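Local coordinates for protein enoyl-CoA hydratase carB homologue (Streptomyces cattleya, PDB 5O34) that probably acts as a crotonase-superfamily lyase in the biosynthesis of the carbapenem antibiotic thienamycin, at residues K89-G97 against L230-S241. Residues are numbered along the deposited sequence; the frame is centred on the assembly and turned at random.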
loop_
_atom_site.group_PDB
_atom_site.type_symbol
_atom_site.label_atom_id
_atom_site.label_comp_id
_atom_site.label_asym_id
_atom_site.label_seq_id
_atom_site.Cartn_x
_atom_site.Cartn_y
_atom_site.Cartn_z
ATOM N N LYS A 89 -31.492 -13.452 -1.283
ATOM C CA LYS A 89 -32.285 -12.221 -1.352
ATOM C C LYS A 89 -31.456 -10.990 -0.896
ATOM O O LYS A 89 -31.847 -9.856 -1.171
ATOM C CB LYS A 89 -33.606 -12.360 -0.578
ATOM C CG LYS A 89 -34.590 -13.311 -1.254
ATOM C CD LYS A 89 -35.878 -13.460 -0.466
ATOM C CE LYS A 89 -36.854 -14.370 -1.175
ATOM N NZ LYS A 89 -38.065 -14.634 -0.355
ATOM N N VAL A 90 -30.289 -11.233 -0.248
ATOM C CA VAL A 90 -29.345 -10.219 0.238
ATOM C C VAL A 90 -28.244 -9.992 -0.816
ATOM O O VAL A 90 -27.626 -10.955 -1.283
ATOM C CB VAL A 90 -28.749 -10.619 1.623
ATOM C CG1 VAL A 90 -27.679 -9.630 2.090
ATOM C CG2 VAL A 90 -29.843 -10.759 2.677
ATOM N N ARG A 91 -28.014 -8.724 -1.191
ATOM C CA ARG A 91 -26.982 -8.350 -2.159
ATOM C C ARG A 91 -25.938 -7.395 -1.567
ATOM O O ARG A 91 -24.810 -7.348 -2.061
ATOM C CB ARG A 91 -27.586 -7.819 -3.462
ATOM C CG ARG A 91 -27.993 -8.958 -4.400
ATOM C CD ARG A 91 -28.653 -8.511 -5.704
ATOM N NE ARG A 91 -29.784 -7.603 -5.502
ATOM C CZ ARG A 91 -30.988 -7.962 -5.063
ATOM N NH1 ARG A 91 -31.238 -9.227 -4.742
ATOM N NH2 ARG A 91 -31.944 -7.057 -4.922
ATOM N N CYS A 92 -26.295 -6.686 -0.477
ATOM C CA CYS A 92 -25.398 -5.782 0.241
ATOM C C CYS A 92 -25.709 -5.770 1.730
ATOM O O CYS A 92 -26.871 -5.872 2.116
ATOM C CB CYS A 92 -25.425 -4.373 -0.346
ATOM S SG CYS A 92 -23.977 -3.361 0.088
ATOM N N VAL A 93 -24.658 -5.630 2.560
ATOM C CA VAL A 93 -24.733 -5.585 4.029
ATOM C C VAL A 93 -24.247 -4.214 4.528
ATOM O O VAL A 93 -23.240 -3.708 4.033
ATOM C CB VAL A 93 -23.889 -6.719 4.675
ATOM C CG1 VAL A 93 -24.038 -6.741 6.187
ATOM C CG2 VAL A 93 -24.217 -8.084 4.072
ATOM N N VAL A 94 -24.958 -3.626 5.513
ATOM C CA VAL A 94 -24.588 -2.363 6.138
ATOM C C VAL A 94 -24.426 -2.609 7.638
ATOM O O VAL A 94 -25.399 -2.943 8.313
ATOM C CB VAL A 94 -25.583 -1.196 5.837
ATOM C CG1 VAL A 94 -25.172 0.098 6.551
ATOM C CG2 VAL A 94 -25.718 -0.954 4.339
ATOM N N LEU A 95 -23.190 -2.472 8.142
ATOM C CA LEU A 95 -22.840 -2.569 9.555
ATOM C C LEU A 95 -22.915 -1.156 10.102
ATOM O O LEU A 95 -22.276 -0.247 9.564
ATOM C CB LEU A 95 -21.429 -3.132 9.743
ATOM C CG LEU A 95 -21.314 -4.576 10.206
ATOM C CD1 LEU A 95 -19.855 -4.982 10.303
ATOM C CD2 LEU A 95 -22.018 -4.794 11.553
ATOM N N TYR A 96 -23.731 -0.962 11.139
ATOM C CA TYR A 96 -23.998 0.354 11.698
ATOM C C TYR A 96 -23.939 0.349 13.220
ATOM O O TYR A 96 -24.515 -0.531 13.869
ATOM C CB TYR A 96 -25.360 0.812 11.151
ATOM C CG TYR A 96 -25.876 2.152 11.610
ATOM C CD1 TYR A 96 -25.208 3.327 11.282
ATOM C CD2 TYR A 96 -27.108 2.260 12.248
ATOM C CE1 TYR A 96 -25.705 4.571 11.667
ATOM C CE2 TYR A 96 -27.624 3.497 12.621
ATOM C CZ TYR A 96 -26.919 4.653 12.328
ATOM O OH TYR A 96 -27.416 5.875 12.709
ATOM N N GLY A 97 -23.194 1.307 13.762
ATOM C CA GLY A 97 -22.992 1.462 15.200
ATOM C C GLY A 97 -24.162 2.069 15.951
ATOM O O GLY A 97 -24.330 1.806 17.147
ATOM N N LEU A 230 -26.600 7.564 7.669
ATOM C CA LEU A 230 -27.360 6.363 7.313
ATOM C C LEU A 230 -27.996 6.482 5.919
ATOM O O LEU A 230 -27.993 5.501 5.180
ATOM C CB LEU A 230 -28.371 5.993 8.404
ATOM C CG LEU A 230 -29.038 4.609 8.344
ATOM C CD1 LEU A 230 -28.025 3.483 8.557
ATOM C CD2 LEU A 230 -30.101 4.496 9.407
ATOM N N ASP A 231 -28.441 7.691 5.531
ATOM C CA ASP A 231 -29.005 7.983 4.203
ATOM C C ASP A 231 -28.030 7.655 3.089
ATOM O O ASP A 231 -28.405 7.014 2.101
ATOM C CB ASP A 231 -29.406 9.465 4.107
ATOM C CG ASP A 231 -30.606 9.788 4.949
ATOM O OD1 ASP A 231 -31.362 8.861 5.267
ATOM O OD2 ASP A 231 -30.830 10.984 5.228
ATOM N N ARG A 232 -26.782 8.117 3.247
ATOM C CA ARG A 232 -25.709 7.871 2.293
ATOM C C ARG A 232 -25.361 6.371 2.294
ATOM O O ARG A 232 -25.250 5.778 1.221
ATOM C CB ARG A 232 -24.505 8.786 2.607
ATOM C CG ARG A 232 -23.359 8.768 1.594
ATOM C CD ARG A 232 -23.763 8.791 0.132
ATOM N NE ARG A 232 -22.672 8.275 -0.695
ATOM C CZ ARG A 232 -22.823 7.715 -1.890
ATOM N NH1 ARG A 232 -24.034 7.577 -2.421
ATOM N NH2 ARG A 232 -21.766 7.280 -2.562
ATOM N N ALA A 233 -25.304 5.749 3.489
ATOM C CA ALA A 233 -25.031 4.312 3.640
ATOM C C ALA A 233 -26.033 3.460 2.856
ATOM O O ALA A 233 -25.623 2.603 2.069
ATOM C CB ALA A 233 -25.035 3.924 5.112
ATOM N N LEU A 234 -27.337 3.767 2.995
ATOM C CA LEU A 234 -28.415 3.047 2.313
ATOM C C LEU A 234 -28.509 3.391 0.837
ATOM O O LEU A 234 -28.840 2.512 0.039
ATOM C CB LEU A 234 -29.755 3.225 3.035
ATOM C CG LEU A 234 -29.724 2.947 4.550
ATOM C CD1 LEU A 234 -30.999 3.354 5.204
ATOM C CD2 LEU A 234 -29.335 1.507 4.873
ATOM N N GLU A 235 -28.162 4.637 0.454
ATOM C CA GLU A 235 -28.129 5.045 -0.960
ATOM C C GLU A 235 -27.023 4.253 -1.668
ATOM O O GLU A 235 -27.264 3.701 -2.742
ATOM C CB GLU A 235 -27.894 6.562 -1.111
ATOM C CG GLU A 235 -27.833 7.025 -2.559
ATOM C CD GLU A 235 -27.590 8.500 -2.821
ATOM O OE1 GLU A 235 -27.445 9.282 -1.851
ATOM O OE2 GLU A 235 -27.548 8.873 -4.017
ATOM N N LEU A 236 -25.831 4.161 -1.040
ATOM C CA LEU A 236 -24.716 3.390 -1.592
ATOM C C LEU A 236 -25.038 1.891 -1.609
ATOM O O LEU A 236 -24.750 1.225 -2.608
ATOM C CB LEU A 236 -23.385 3.684 -0.864
ATOM C CG LEU A 236 -22.152 2.860 -1.297
ATOM C CD1 LEU A 236 -21.780 3.100 -2.763
ATOM C CD2 LEU A 236 -20.990 3.149 -0.403
ATOM N N ALA A 237 -25.671 1.378 -0.532
ATOM C CA ALA A 237 -26.099 -0.029 -0.447
ATOM C C ALA A 237 -27.064 -0.373 -1.588
ATOM O O ALA A 237 -26.941 -1.438 -2.192
ATOM C CB ALA A 237 -26.750 -0.299 0.894
ATOM N N ARG A 238 -27.972 0.571 -1.921
ATOM C CA ARG A 238 -28.944 0.478 -3.010
ATOM C C ARG A 238 -28.229 0.389 -4.368
ATOM O O ARG A 238 -28.596 -0.458 -5.186
ATOM C CB ARG A 238 -29.900 1.683 -2.969
ATOM C CG ARG A 238 -31.366 1.314 -3.137
ATOM C CD ARG A 238 -32.291 2.406 -2.631
ATOM N NE ARG A 238 -32.449 2.382 -1.174
ATOM C CZ ARG A 238 -32.280 3.437 -0.380
ATOM N NH1 ARG A 238 -31.930 4.614 -0.890
ATOM N NH2 ARG A 238 -32.458 3.324 0.927
ATOM N N THR A 239 -27.188 1.231 -4.591
ATOM C CA THR A 239 -26.376 1.217 -5.822
ATOM C C THR A 239 -25.673 -0.154 -5.991
ATOM O O THR A 239 -25.769 -0.762 -7.063
ATOM C CB THR A 239 -25.388 2.401 -5.830
ATOM O OG1 THR A 239 -26.114 3.634 -5.752
ATOM C CG2 THR A 239 -24.483 2.407 -7.069
ATOM N N ILE A 240 -24.998 -0.638 -4.916
ATOM C CA ILE A 240 -24.301 -1.934 -4.911
ATOM C C ILE A 240 -25.300 -3.057 -5.181
ATOM O O ILE A 240 -25.049 -3.896 -6.047
ATOM C CB ILE A 240 -23.445 -2.185 -3.633
ATOM C CG1 ILE A 240 -22.417 -1.041 -3.405
ATOM C CG2 ILE A 240 -22.743 -3.542 -3.733
ATOM C CD1 ILE A 240 -21.720 -1.017 -2.033
ATOM N N SER A 241 -26.466 -3.016 -4.492
ATOM C CA SER A 241 -27.549 -3.992 -4.654
ATOM C C SER A 241 -28.102 -4.057 -6.083
ATOM O O SER A 241 -28.512 -5.126 -6.522
ATOM C CB SER A 241 -28.670 -3.719 -3.665
ATOM O OG SER A 241 -29.440 -4.893 -3.487
#
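Arg91 NE gives its N-H to the backbone carbonyl oxygen of Ser241, 3.0 Å away, with an N-H...O angle of 151°. The oxygen sits at the edge of the guanidinium, close to its plane, while the donor is tilted moderately from the carbonyl plane. A bend in the arginine chain at chi3 (-53°) turns the edge of the guanidinium to Ser241 near the C-terminal end of helix 229-242. Ser241 OG also lies alongside, 3.5 Å from Arg91 CB, but its hydrogen bond is to the carbonyl of Asp53, which ties the helix to the turn between strands 47-50 and 55-59.

Beyond this polar end the interface is apolar. Cys92 SG, anti to the backbone N, is carried to the Ile240 side chain, 3.9 Å from CD1 and equally near CB. Val94 straddles the next turn with its two methyls: CG2 presses on Ala237 CB at 3.7 Å, CG1 meets Ala233 CB at 4.1 Å. The small side chains of the two alanines probably help the axes of strand 92-96 and helix segment 230-241 to come within 8.3 Å. At the far end Leu230 sets CD1 squarely over one face of the Tyr96 ring, 3.8 Å from its centroid, a CH-pi contact in which all six ring carbons lie at similar distances from the methyl.

Ile143 of strand 142-146 touches both Cys92 and Ile240, and Leu57 of strand 55-59 touches Val94 and Tyr96, so the neighbouring strands share this core. Ile240 also packs on Leu204 of the second subunit. Running nearly antiparallel to the strand at 162°, the helix packs on one face of the central, mostly parallel sheet, across strands 55-59, 92-96, 142-146 and 163-167, consistent with the alpha/beta layering of the crotonase fold.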